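Local coordinates for protein pelota homolog (Archaeoglobus fulgidus, PDB 3OBY) that probably recognises stalled ribosomes, promoting their release and the breakdown of damaged mRNA, as a member of the eukaryotic release factor 1 family, at residues 1-5 / 15-20; 249-253 / 314-319; 255-260 / 331-337; 272-276 / 340-344; 277-282 / 304-308. All coordinates share one frame; numbering follows the deposited sequence.

In the fold
Contact 1, first along the chain, is the beta hairpin of strands 2-6 and 14-18 in the N-terminal Sm domain; its centre lies about 21 Å from that of contact 2 and about 36 Å from that of contact 4. Contacts 2 to 5 all belong to eRF1 domain 3. Contacts 2 and 3 share helix 236-262 and the four-stranded mixed sheet, their centres about 10 Å apart. Contact 5 is nested within the loops closed by contacts 2, 3 and 4, and touches all three. The C-terminal domain is thus built from interleaved contacts; the hairpin touches none of them, but helix 22-31, which packs on it, also lies against strand 314-318.

Contact 1. Residues 1-5 / 15-20; sequences MQIVE and IKLIPE
Residues 2-5 and 15-18 run antiparallel, pairing Gln2 with Ile18, Ile3 with Leu17 and Glu5 with Lys16, and their short axes approach to 4.5 Å. They form a beta hairpin of the N-terminal Sm domain, with a classic beta bulge: Val4 and Glu5 both face Lys16, whose O accepts from Glu5 N at 3.2 Å and, weakly, from Val4 N. On the face turned to helices 22-31 and 113-123, Ile3 and Leu17 lie side by side, Ile3 CD1 reaching Leu17 CB at 3.7 Å. On the other face the chains of Glu5 and Lys16 run alongside each other, but Glu5 OE2 and Lys16 NZ stay 4.1 Å apart, beyond a salt bridge. Glu20 holds the chain start: its OE1 forms a salt bridge with Met1 N, which Asp24 also binds, and its OE2 pairs with Arg128. Replacing Glu20 by alanine would probably cost the terminal amine one of its two acid partners, deprive Arg128 of this pair and leave the Gln2 amide free to turn. With CG anti to the carbonyl carbon (chi1 -75°) and the chain extended beyond, Gln2 stands across Glu20, and its NE2 reaches OE2 of Glu20 at 3.0 Å from above the carboxylate plane.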
# COMPACT_ATOMS: atom_id res chain seq x y z
N MET A 1 4.32 -2.41 1.22
CA MET A 1 5.72 -2.53 1.68
C MET A 1 6.63 -2.79 0.50
O MET A 1 6.50 -3.79 -0.20
CB MET A 1 5.86 -3.69 2.68
CG MET A 1 7.23 -3.80 3.35
SD MET A 1 7.60 -2.36 4.38
CE MET A 1 6.82 -2.83 5.91
N GLN A 2 7.56 -1.87 0.26
CA GLN A 2 8.51 -2.02 -0.83
C GLN A 2 9.88 -2.36 -0.25
O GLN A 2 10.33 -1.75 0.72
CB GLN A 2 8.63 -0.73 -1.63
CG GLN A 2 7.48 -0.43 -2.57
CD GLN A 2 7.73 0.83 -3.39
OE1 GLN A 2 8.76 0.94 -4.06
NE2 GLN A 2 6.80 1.78 -3.32
N ILE A 3 10.53 -3.36 -0.84
CA ILE A 3 11.85 -3.73 -0.39
C ILE A 3 12.80 -3.22 -1.46
O ILE A 3 12.93 -3.82 -2.53
CB ILE A 3 11.99 -5.24 -0.24
CG1 ILE A 3 10.87 -5.77 0.66
CG2 ILE A 3 13.36 -5.58 0.34
CD1 ILE A 3 10.82 -5.15 2.05
N VAL A 4 13.43 -2.09 -1.19
CA VAL A 4 14.35 -1.47 -2.12
C VAL A 4 15.59 -2.32 -2.35
O VAL A 4 16.04 -2.50 -3.48
CB VAL A 4 14.80 -0.09 -1.63
CG1 VAL A 4 15.75 0.52 -2.64
CG2 VAL A 4 13.59 0.80 -1.40
N GLU A 5 16.14 -2.85 -1.26
CA GLU A 5 17.32 -3.69 -1.36
C GLU A 5 17.72 -4.30 -0.02
O GLU A 5 17.34 -3.82 1.04
CB GLU A 5 18.50 -2.88 -1.92
CG GLU A 5 19.00 -1.79 -0.99
CD GLU A 5 20.21 -1.07 -1.53
OE1 GLU A 5 20.10 -0.44 -2.60
OE2 GLU A 5 21.28 -1.14 -0.88
N ILE A 15 18.46 -3.97 5.34
CA ILE A 15 17.30 -4.08 4.48
C ILE A 15 16.76 -2.67 4.35
O ILE A 15 16.44 -2.02 5.34
CB ILE A 15 16.21 -4.99 5.09
CG1 ILE A 15 16.75 -6.40 5.32
CG2 ILE A 15 15.03 -5.06 4.13
CD1 ILE A 15 15.72 -7.40 5.81
N LYS A 16 16.69 -2.18 3.12
CA LYS A 16 16.19 -0.85 2.84
C LYS A 16 14.79 -1.02 2.28
O LYS A 16 14.61 -1.65 1.23
CB LYS A 16 17.10 -0.16 1.82
CG LYS A 16 16.66 1.24 1.44
CD LYS A 16 17.63 1.88 0.46
CE LYS A 16 19.04 1.98 1.05
NZ LYS A 16 20.01 2.64 0.12
N LEU A 17 13.80 -0.46 2.97
CA LEU A 17 12.41 -0.59 2.56
C LEU A 17 11.55 0.65 2.73
O LEU A 17 11.97 1.65 3.30
CB LEU A 17 11.78 -1.76 3.33
CG LEU A 17 12.26 -1.85 4.79
CD1 LEU A 17 11.73 -0.67 5.59
CD2 LEU A 17 11.80 -3.16 5.39
N ILE A 18 10.32 0.57 2.24
CA ILE A 18 9.37 1.68 2.33
C ILE A 18 7.98 1.18 2.72
O ILE A 18 7.38 0.36 2.02
CB ILE A 18 9.22 2.39 0.98
CG1 ILE A 18 10.58 2.85 0.47
CG2 ILE A 18 8.28 3.58 1.13
CD1 ILE A 18 10.49 3.51 -0.89
N PRO A 19 7.44 1.67 3.85
CA PRO A 19 6.11 1.24 4.27
C PRO A 19 5.10 2.02 3.44
O PRO A 19 5.23 3.23 3.27
CB PRO A 19 6.08 1.59 5.76
CG PRO A 19 6.91 2.83 5.81
CD PRO A 19 8.06 2.54 4.87
N GLU A 20 4.10 1.33 2.89
CA GLU A 20 3.10 1.96 2.04
C GLU A 20 1.71 2.02 2.68
O GLU A 20 0.78 2.62 2.15
CB GLU A 20 3.00 1.20 0.71
CG GLU A 20 4.33 1.03 -0.02
CD GLU A 20 4.24 0.07 -1.20
OE1 GLU A 20 4.15 -1.16 -0.96
OE2 GLU A 20 4.25 0.53 -2.36

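Contact 2. Residues 249-253 / 314-319; sequences EAEYI and KVVIMS
Lys314 opens the strand where it passes the hydroxyl end of Tyr252, the two side chains crossing at about a right angle, with Lys314 CD 4.0 Å from Tyr252 OH. Only the aliphatic part of the lysine is used here; its amine has a weak, long ion pair with Asp125. Val315 turns to the other side of the sheet, toward Leu305. Val316 comes back to the helix, and its CG2 lies 3.9 Å from Tyr252 CE2, reaching the ring obliquely. Ile317 again points away, to Leu22 and Trp26 of helix 22-31. Met318 then carries most of the contact. Its CG is anti to the carbonyl carbon (chi1 -44°) and the chain is straight beyond, which sets the methyl group against the helix between Glu249, Tyr252 and Ile253, where Met318 CE meets Tyr252 CB at 3.9 Å and Ile253 CD1 at 4.0 Å. Glu249 slides past this chain in the opposite direction, laying its carboxylate along the start of the methionine, with OE2 of Glu249 3.2 Å from Met318 CB. The buried acid is satisfied otherwise: OE1 forms a salt bridge with Arg245, while a water donates to Glu249 OE2 at 2.7 Å and to the backbone O of Ser319 at 3.0 Å. That water is the polar link between two segments otherwise held by apolar contact. Helix segment 249-253 crosses strand segment 314-318 at 109°, as part of one outer layer of an alpha-beta-alpha sandwich, the architecture of the C-terminal domain in the eRF1 and Pelota family.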
# COMPACT_ATOMS: atom_id res chain seq x y z
N GLU A 249 -10.04 -2.41 1.28
CA GLU A 249 -10.61 -2.03 2.57
C GLU A 249 -12.12 -1.90 2.46
O GLU A 249 -12.85 -2.29 3.37
CB GLU A 249 -10.01 -0.71 3.08
CG GLU A 249 -8.56 -0.82 3.52
CD GLU A 249 -8.01 0.45 4.13
OE1 GLU A 249 -6.79 0.51 4.39
OE2 GLU A 249 -8.79 1.40 4.36
N ALA A 250 -12.59 -1.34 1.35
CA ALA A 250 -14.01 -1.17 1.13
C ALA A 250 -14.65 -2.54 1.03
O ALA A 250 -15.77 -2.74 1.47
CB ALA A 250 -14.27 -0.38 -0.15
N GLU A 251 -13.91 -3.49 0.45
CA GLU A 251 -14.37 -4.86 0.30
C GLU A 251 -14.47 -5.55 1.65
O GLU A 251 -15.30 -6.43 1.84
CB GLU A 251 -13.42 -5.65 -0.61
CG GLU A 251 -13.72 -7.14 -0.68
CD GLU A 251 -15.17 -7.44 -1.03
OE1 GLU A 251 -15.69 -6.84 -1.99
OE2 GLU A 251 -15.79 -8.27 -0.33
N TYR A 252 -13.60 -5.17 2.58
CA TYR A 252 -13.66 -5.74 3.91
C TYR A 252 -14.86 -5.15 4.64
O TYR A 252 -15.52 -5.83 5.41
CB TYR A 252 -12.37 -5.46 4.69
CG TYR A 252 -11.23 -6.39 4.32
CD1 TYR A 252 -11.37 -7.77 4.42
CD2 TYR A 252 -10.01 -5.88 3.87
CE1 TYR A 252 -10.34 -8.63 4.08
CE2 TYR A 252 -8.97 -6.73 3.52
CZ TYR A 252 -9.14 -8.10 3.63
OH TYR A 252 -8.11 -8.94 3.29
N ILE A 253 -15.14 -3.88 4.37
CA ILE A 253 -16.28 -3.23 4.98
C ILE A 253 -17.57 -3.86 4.45
O ILE A 253 -18.54 -3.99 5.18
CB ILE A 253 -16.30 -1.71 4.70
CG1 ILE A 253 -15.14 -1.03 5.44
CG2 ILE A 253 -17.66 -1.12 5.08
CD1 ILE A 253 -15.10 -1.30 6.93
N LYS A 314 -5.42 -12.01 10.40
CA LYS A 314 -4.86 -10.90 9.65
C LYS A 314 -5.36 -9.58 10.23
O LYS A 314 -6.53 -9.45 10.59
CB LYS A 314 -5.27 -11.00 8.18
CG LYS A 314 -4.64 -9.93 7.28
CD LYS A 314 -5.29 -9.91 5.90
CE LYS A 314 -4.45 -9.14 4.88
NZ LYS A 314 -4.06 -7.77 5.34
N VAL A 315 -4.47 -8.59 10.32
CA VAL A 315 -4.86 -7.29 10.82
C VAL A 315 -4.95 -6.33 9.64
O VAL A 315 -4.13 -6.36 8.74
CB VAL A 315 -3.81 -6.73 11.82
CG1 VAL A 315 -4.29 -5.38 12.36
CG2 VAL A 315 -3.59 -7.72 12.97
N VAL A 316 -5.97 -5.48 9.66
CA VAL A 316 -6.16 -4.49 8.60
C VAL A 316 -6.43 -3.13 9.25
O VAL A 316 -7.50 -2.91 9.82
CB VAL A 316 -7.35 -4.87 7.68
CG1 VAL A 316 -7.66 -3.73 6.73
CG2 VAL A 316 -7.03 -6.14 6.89
N ILE A 317 -5.45 -2.24 9.17
CA ILE A 317 -5.60 -0.91 9.76
C ILE A 317 -5.99 0.08 8.68
O ILE A 317 -5.20 0.37 7.78
CB ILE A 317 -4.29 -0.42 10.43
CG1 ILE A 317 -3.78 -1.46 11.42
CG2 ILE A 317 -4.55 0.89 11.17
CD1 ILE A 317 -2.44 -1.12 12.02
N MET A 318 -7.20 0.61 8.80
CA MET A 318 -7.72 1.58 7.84
C MET A 318 -7.61 3.00 8.39
O MET A 318 -7.84 3.24 9.57
CB MET A 318 -9.18 1.28 7.50
CG MET A 318 -9.48 -0.20 7.25
SD MET A 318 -11.22 -0.42 6.83
CE MET A 318 -11.26 -2.13 6.44
N SER A 319 -7.24 3.92 7.52
CA SER A 319 -7.11 5.32 7.90
C SER A 319 -8.42 6.06 7.78
O SER A 319 -9.03 6.08 6.71
CB SER A 319 -6.08 6.01 7.02
OG SER A 319 -6.17 7.41 7.16
O HOH W 1 -9.96 3.70 5.08

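Contact 3. Residues 255-260 / 331-337; sequences RLLEGI and LGGIAAL
A leucine methyl group sits squarely over the guanidinium of an arginine: Leu337 CD1 lies above the centre of the Arg255 group, 3.4 Å from Arg255 CZ. The two side chains cross at about a right angle. The methyl takes one face of the flat cation, which leaves the in-plane N-H directions unblocked by this leucine; NH2 has a long, weak ion pair with Glu283 of the adjoining strand. The other branch of Leu337 turns to the helix backbone, with CD2 of Leu337 3.7 Å from Leu256 CA. Leu256 is the central apolar residue. Its CG stands opposite the backbone N (chi1 165°), which carries the methyls over to the strand, and CD2 of Leu256 lies 3.7 Å from Ala335 CB. The same methyl meets Leu331 tip to tip, Leu256 CD2 to Leu331 CD1 being 3.5 Å. Around this leucine of the loop gather two more helix residues, Leu257, whose CD1 is 3.9 Å from Leu331 CD1, and Ile260, which also comes tip to tip. Leu331 is presented by the end of helix 323-330, where Gly332, at a positive phi of 114°, is the C-prime residue of a Schellman motif that turns the chain into strand 334-338. Residues 255-260 of the long helix, at 77° to strand segment 334-337 and with small and branched apolar residues between, show the layered alpha/beta packing of eRF1 domain 3.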
# COMPACT_ATOMS: atom_id res chain seq x y z
N ARG A 255 -17.92 -7.00 3.36
CA ARG A 255 -18.06 -8.32 3.95
C ARG A 255 -18.60 -8.19 5.37
O ARG A 255 -19.51 -8.92 5.75
CB ARG A 255 -16.72 -9.06 3.96
CG ARG A 255 -16.27 -9.53 2.59
CD ARG A 255 -14.91 -10.18 2.66
NE ARG A 255 -14.88 -11.27 3.63
CZ ARG A 255 -13.79 -11.94 3.98
NH1 ARG A 255 -12.61 -11.62 3.45
NH2 ARG A 255 -13.86 -12.92 4.87
N LEU A 256 -18.05 -7.25 6.13
CA LEU A 256 -18.52 -7.03 7.50
C LEU A 256 -20.00 -6.66 7.47
O LEU A 256 -20.78 -7.11 8.31
CB LEU A 256 -17.73 -5.90 8.19
CG LEU A 256 -18.36 -5.34 9.48
CD1 LEU A 256 -18.25 -6.34 10.62
CD2 LEU A 256 -17.67 -4.05 9.86
N LEU A 257 -20.40 -5.85 6.50
CA LEU A 257 -21.79 -5.45 6.39
C LEU A 257 -22.71 -6.62 6.04
O LEU A 257 -23.74 -6.81 6.69
CB LEU A 257 -21.93 -4.33 5.35
CG LEU A 257 -21.87 -2.88 5.88
CD1 LEU A 257 -21.06 -2.79 7.17
CD2 LEU A 257 -21.29 -1.99 4.79
N GLU A 258 -22.34 -7.41 5.03
CA GLU A 258 -23.13 -8.57 4.63
C GLU A 258 -23.25 -9.52 5.81
O GLU A 258 -24.30 -10.13 6.04
CB GLU A 258 -22.47 -9.29 3.46
CG GLU A 258 -22.13 -8.38 2.29
CD GLU A 258 -21.32 -9.09 1.22
OE1 GLU A 258 -20.64 -10.07 1.56
OE2 GLU A 258 -21.36 -8.66 0.05
N GLY A 259 -22.16 -9.64 6.56
CA GLY A 259 -22.16 -10.49 7.74
C GLY A 259 -23.15 -9.94 8.75
O GLY A 259 -23.92 -10.68 9.34
N ILE A 260 -23.15 -8.63 8.94
CA ILE A 260 -24.07 -7.99 9.87
C ILE A 260 -25.50 -8.22 9.38
O ILE A 260 -26.43 -8.43 10.17
CB ILE A 260 -23.75 -6.48 9.99
CG1 ILE A 260 -22.55 -6.29 10.91
CG2 ILE A 260 -24.97 -5.71 10.51
CD1 ILE A 260 -22.03 -4.85 10.99
N LEU A 331 -19.09 2.09 13.10
CA LEU A 331 -19.46 0.82 13.72
C LEU A 331 -18.71 0.51 15.01
O LEU A 331 -18.76 -0.61 15.50
CB LEU A 331 -19.24 -0.33 12.73
CG LEU A 331 -20.22 -0.36 11.57
CD1 LEU A 331 -19.78 -1.39 10.53
CD2 LEU A 331 -21.59 -0.68 12.11
N GLY A 332 -18.01 1.50 15.55
CA GLY A 332 -17.27 1.26 16.78
C GLY A 332 -15.76 1.34 16.68
O GLY A 332 -15.07 1.14 17.67
N GLY A 333 -15.24 1.62 15.48
CA GLY A 333 -13.80 1.73 15.31
C GLY A 333 -13.02 0.43 15.23
O GLY A 333 -11.83 0.42 14.92
N ILE A 334 -13.68 -0.69 15.50
CA ILE A 334 -12.99 -1.97 15.43
C ILE A 334 -14.02 -3.07 15.21
O ILE A 334 -15.06 -3.09 15.85
CB ILE A 334 -12.18 -2.22 16.73
CG1 ILE A 334 -11.32 -3.48 16.55
CG2 ILE A 334 -13.11 -2.36 17.93
CD1 ILE A 334 -10.36 -3.73 17.71
N ALA A 335 -13.73 -3.97 14.28
CA ALA A 335 -14.63 -5.06 13.96
C ALA A 335 -13.82 -6.26 13.52
O ALA A 335 -12.60 -6.17 13.37
CB ALA A 335 -15.58 -4.64 12.85
N ALA A 336 -14.47 -7.40 13.33
CA ALA A 336 -13.76 -8.61 12.93
C ALA A 336 -14.61 -9.58 12.13
O ALA A 336 -15.81 -9.70 12.36
CB ALA A 336 -13.20 -9.32 14.15
N LEU A 337 -13.98 -10.25 11.18
CA LEU A 337 -14.64 -11.27 10.38
C LEU A 337 -14.24 -12.57 11.09
O LEU A 337 -13.05 -12.89 11.21
CB LEU A 337 -14.14 -11.22 8.94
CG LEU A 337 -14.40 -9.88 8.23
CD1 LEU A 337 -14.03 -9.99 6.75
CD2 LEU A 337 -15.85 -9.48 8.38

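Contact 4. Residues 272-276 / 340-344; sequences EVREA and FNVKG
Lys343 reaches from the C-terminal tail to helix 270-277, where its NZ donates to Glu272 OE2 at 2.8 Å in a salt bridge. Its chain, bent at chi2 (-47°) and again at chi4, curls back to bring NZ there. As modelled, for a poorly ordered lysine, the amine comes from above the carboxylate plane, and the two chains cross at about a right angle. The second oxygen of Glu272 is also engaged: OE1 accepts from the backbone N of Tyr268, so the carboxylate is shared between a charge and a peptide group. Glu275, one turn on, takes a lesser part. Its OE2 lies 3.7 Å from Lys343 CD and 4.4 Å from Lys343 NZ, too far for a salt bridge though of opposite charge. Asn341 is satisfied by residues outside the two segments, OD1 by Arg265 N and ND2 by Glu264 OE2. An apolar touch completes the contact, with Val342 CG2 4.1 Å from Ala276 CA. A glutamine in place of Glu272 would keep the shape but lose the charge, and would probably leave the Lys343 amine with a weaker hold on the helix. At the surface, the ion pair is probably mobile and solvent-tempered, while the touch of Val342 on Ala276 needs no charge.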
# COMPACT_ATOMS: atom_id res chain seq x y z
N GLU A 272 -17.46 -6.73 21.69
CA GLU A 272 -17.80 -7.90 20.88
C GLU A 272 -16.52 -8.56 20.36
O GLU A 272 -16.38 -9.78 20.43
CB GLU A 272 -18.70 -7.48 19.71
CG GLU A 272 -19.70 -8.55 19.28
CD GLU A 272 -20.75 -8.02 18.32
OE1 GLU A 272 -20.42 -7.75 17.15
OE2 GLU A 272 -21.92 -7.87 18.75
N VAL A 273 -15.59 -7.74 19.87
CA VAL A 273 -14.32 -8.22 19.33
C VAL A 273 -13.50 -8.92 20.40
O VAL A 273 -12.88 -9.96 20.14
CB VAL A 273 -13.49 -7.05 18.73
CG1 VAL A 273 -12.10 -7.53 18.33
CG2 VAL A 273 -14.20 -6.49 17.50
N ARG A 274 -13.49 -8.37 21.60
CA ARG A 274 -12.74 -9.00 22.68
C ARG A 274 -13.37 -10.34 23.00
O ARG A 274 -12.67 -11.30 23.28
CB ARG A 274 -12.73 -8.11 23.92
CG ARG A 274 -11.69 -7.03 23.90
CD ARG A 274 -11.96 -5.99 24.97
NE ARG A 274 -10.72 -5.44 25.53
CZ ARG A 274 -10.65 -4.32 26.25
NH1 ARG A 274 -11.75 -3.62 26.48
NH2 ARG A 274 -9.49 -3.92 26.74
N GLU A 275 -14.70 -10.39 22.94
CA GLU A 275 -15.44 -11.62 23.23
C GLU A 275 -15.03 -12.69 22.23
O GLU A 275 -14.70 -13.82 22.60
CB GLU A 275 -16.95 -11.39 23.15
CG GLU A 275 -17.78 -12.57 23.68
CD GLU A 275 -19.28 -12.43 23.41
OE1 GLU A 275 -20.08 -12.83 24.29
OE2 GLU A 275 -19.67 -11.95 22.33
N ALA A 276 -15.05 -12.32 20.95
CA ALA A 276 -14.68 -13.24 19.89
C ALA A 276 -13.22 -13.66 20.02
O ALA A 276 -12.88 -14.82 19.80
CB ALA A 276 -14.92 -12.59 18.53
N PHE A 340 -16.08 -18.54 13.08
CA PHE A 340 -17.30 -19.18 13.55
C PHE A 340 -18.02 -18.24 14.50
O PHE A 340 -17.42 -17.33 15.06
CB PHE A 340 -16.95 -20.49 14.27
CG PHE A 340 -15.87 -20.35 15.29
CD1 PHE A 340 -14.57 -20.76 15.00
CD2 PHE A 340 -16.14 -19.83 16.56
CE1 PHE A 340 -13.56 -20.67 15.96
CE2 PHE A 340 -15.14 -19.73 17.52
CZ PHE A 340 -13.84 -20.15 17.22
N ASN A 341 -19.32 -18.47 14.70
CA ASN A 341 -20.10 -17.63 15.59
C ASN A 341 -19.60 -17.82 17.00
O ASN A 341 -18.93 -18.81 17.29
CB ASN A 341 -21.58 -18.00 15.51
CG ASN A 341 -22.17 -17.76 14.14
OD1 ASN A 341 -22.16 -16.64 13.63
ND2 ASN A 341 -22.69 -18.82 13.53
N VAL A 342 -19.92 -16.88 17.88
CA VAL A 342 -19.50 -16.96 19.27
C VAL A 342 -20.59 -16.49 20.23
O VAL A 342 -20.50 -16.70 21.45
CB VAL A 342 -18.21 -16.13 19.52
CG1 VAL A 342 -17.07 -16.68 18.70
CG2 VAL A 342 -18.46 -14.67 19.17
N LYS A 343 -21.62 -15.85 19.68
CA LYS A 343 -22.71 -15.36 20.51
C LYS A 343 -23.38 -16.45 21.34
O LYS A 343 -23.92 -16.17 22.42
CB LYS A 343 -23.74 -14.65 19.64
CG LYS A 343 -23.34 -13.24 19.26
CD LYS A 343 -22.84 -12.48 20.49
CE LYS A 343 -22.83 -10.98 20.26
NZ LYS A 343 -22.14 -10.62 19.00
N GLY A 344 -23.35 -17.68 20.85
CA GLY A 344 -23.95 -18.79 21.57
C GLY A 344 -23.19 -19.17 22.82
O GLY A 344 -23.79 -19.18 23.92

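Contact 5. Residues 277-282 / 304-308; sequences HNYRAI and LLREV
His277 has CG opposite its backbone N (chi1 -174°), and Glu307 has an extended chain with CG opposite the carbonyl carbon (chi1 -73°); together these torsions bring ring and carboxylate edge to edge, nearly coplanar. His277 NE2 donates to Glu307 OE2 at 2.8 Å and 160°, the oxygen lying in the ring plane and using its anti lone pair. The bond fixes the rotation of the ring, whose two faces are both taken. Over one, Leu304 CD1 makes a CH-pi contact, 3.6 Å from the ring centroid; over the opposite one, offset toward the rim, lies Arg280 NH2. That guanidinium nitrogen donates to the backbone O of His277 at 2.7 Å, an oxygen that also accepts from Arg280 N, the two donors coming from opposite faces of its plane. Arg280 is the C-prime residue of the Schellman motif that ends helix 270-277. Its NH1 is 3.5 Å from Glu307 OE2, a salt bridge of charges alone, since the oxygen lies well out of the guanidinium plane. A water accepts from Arg280 NE and donates to the O of Glu307, and a second water donates to Ile282 O and Val308 O. Next to this polar group Ile282 CG2 packs on Val308 CG1 at 3.7 Å. The contact thus joins the end of helix 270-277 and the start of strand 282-288 to helix 301-310, with Ile282 resting also on Ala336 and Leu338 of strand 334-338 and Leu304 on Ile334.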
# COMPACT_ATOMS: atom_id res chain seq x y z
N HIS A 277 -12.37 -12.71 20.40
CA HIS A 277 -10.95 -12.99 20.55
C HIS A 277 -10.69 -14.00 21.65
O HIS A 277 -9.72 -14.75 21.58
CB HIS A 277 -10.18 -11.70 20.84
CG HIS A 277 -8.69 -11.87 20.87
ND1 HIS A 277 -7.97 -12.35 19.79
CD2 HIS A 277 -7.78 -11.63 21.84
CE1 HIS A 277 -6.69 -12.39 20.10
NE2 HIS A 277 -6.55 -11.96 21.34
N ASN A 278 -11.54 -14.02 22.66
CA ASN A 278 -11.38 -14.95 23.78
C ASN A 278 -11.40 -16.39 23.29
O ASN A 278 -10.87 -17.29 23.93
CB ASN A 278 -12.47 -14.73 24.82
CG ASN A 278 -12.45 -15.77 25.92
OD1 ASN A 278 -13.03 -16.86 25.78
ND2 ASN A 278 -11.77 -15.46 27.01
N TYR A 279 -12.02 -16.60 22.13
CA TYR A 279 -12.11 -17.92 21.54
C TYR A 279 -11.23 -18.00 20.29
O TYR A 279 -11.30 -18.96 19.53
CB TYR A 279 -13.57 -18.24 21.18
CG TYR A 279 -14.51 -18.22 22.36
CD1 TYR A 279 -14.42 -19.19 23.37
CD2 TYR A 279 -15.49 -17.24 22.49
CE1 TYR A 279 -15.28 -19.18 24.46
CE2 TYR A 279 -16.35 -17.21 23.57
CZ TYR A 279 -16.24 -18.19 24.56
OH TYR A 279 -17.10 -18.18 25.64
N ARG A 280 -10.41 -16.98 20.10
CA ARG A 280 -9.52 -16.91 18.94
C ARG A 280 -10.30 -17.20 17.65
O ARG A 280 -9.84 -17.95 16.78
CB ARG A 280 -8.35 -17.88 19.10
CG ARG A 280 -7.40 -17.52 20.24
CD ARG A 280 -6.68 -16.20 19.98
NE ARG A 280 -5.70 -15.89 21.02
CZ ARG A 280 -5.98 -15.27 22.17
NH1 ARG A 280 -5.01 -15.04 23.05
NH2 ARG A 280 -7.21 -14.87 22.43
N ALA A 281 -11.47 -16.58 17.55
CA ALA A 281 -12.34 -16.73 16.39
C ALA A 281 -12.10 -15.66 15.34
O ALA A 281 -12.84 -15.56 14.37
CB ALA A 281 -13.78 -16.67 16.84
N ILE A 282 -11.06 -14.85 15.53
CA ILE A 282 -10.79 -13.78 14.58
C ILE A 282 -9.92 -14.19 13.41
O ILE A 282 -8.75 -14.53 13.57
CB ILE A 282 -10.17 -12.54 15.26
CG1 ILE A 282 -11.22 -11.82 16.10
CG2 ILE A 282 -9.66 -11.57 14.21
CD1 ILE A 282 -11.80 -12.65 17.23
N LEU A 304 -3.61 -6.91 21.38
CA LEU A 304 -4.74 -7.58 20.77
C LEU A 304 -4.32 -7.94 19.35
O LEU A 304 -4.43 -9.09 18.94
CB LEU A 304 -5.96 -6.64 20.74
CG LEU A 304 -7.21 -7.11 19.99
CD1 LEU A 304 -7.69 -8.41 20.57
CD2 LEU A 304 -8.28 -6.04 20.08
N LEU A 305 -3.81 -6.94 18.62
CA LEU A 305 -3.36 -7.15 17.25
C LEU A 305 -2.27 -8.21 17.11
O LEU A 305 -2.31 -9.02 16.18
CB LEU A 305 -2.89 -5.82 16.65
CG LEU A 305 -3.99 -4.91 16.08
CD1 LEU A 305 -4.97 -4.50 17.18
CD2 LEU A 305 -3.34 -3.68 15.45
N ARG A 306 -1.30 -8.23 18.03
CA ARG A 306 -0.24 -9.23 17.98
C ARG A 306 -0.86 -10.60 18.17
O ARG A 306 -0.54 -11.55 17.45
CB ARG A 306 0.79 -9.01 19.10
CG ARG A 306 1.32 -7.59 19.24
CD ARG A 306 2.02 -7.43 20.59
NE ARG A 306 2.18 -6.03 20.98
CZ ARG A 306 2.48 -5.62 22.21
NH1 ARG A 306 2.66 -6.52 23.17
NH2 ARG A 306 2.58 -4.33 22.48
N GLU A 307 -1.76 -10.70 19.15
CA GLU A 307 -2.43 -11.96 19.46
C GLU A 307 -3.27 -12.49 18.32
O GLU A 307 -3.33 -13.70 18.10
CB GLU A 307 -3.28 -11.81 20.72
CG GLU A 307 -2.45 -11.73 22.00
CD GLU A 307 -3.28 -11.66 23.26
OE1 GLU A 307 -2.68 -11.64 24.36
OE2 GLU A 307 -4.52 -11.61 23.17
N VAL A 308 -3.93 -11.61 17.58
CA VAL A 308 -4.73 -12.06 16.45
C VAL A 308 -3.83 -12.72 15.43
O VAL A 308 -4.12 -13.82 14.95
CB VAL A 308 -5.48 -10.89 15.78
CG1 VAL A 308 -5.99 -11.32 14.42
CG2 VAL A 308 -6.64 -10.44 16.67
O HOH W 2 -2.99 -15.60 20.49
O HOH W 3 -6.73 -14.91 15.35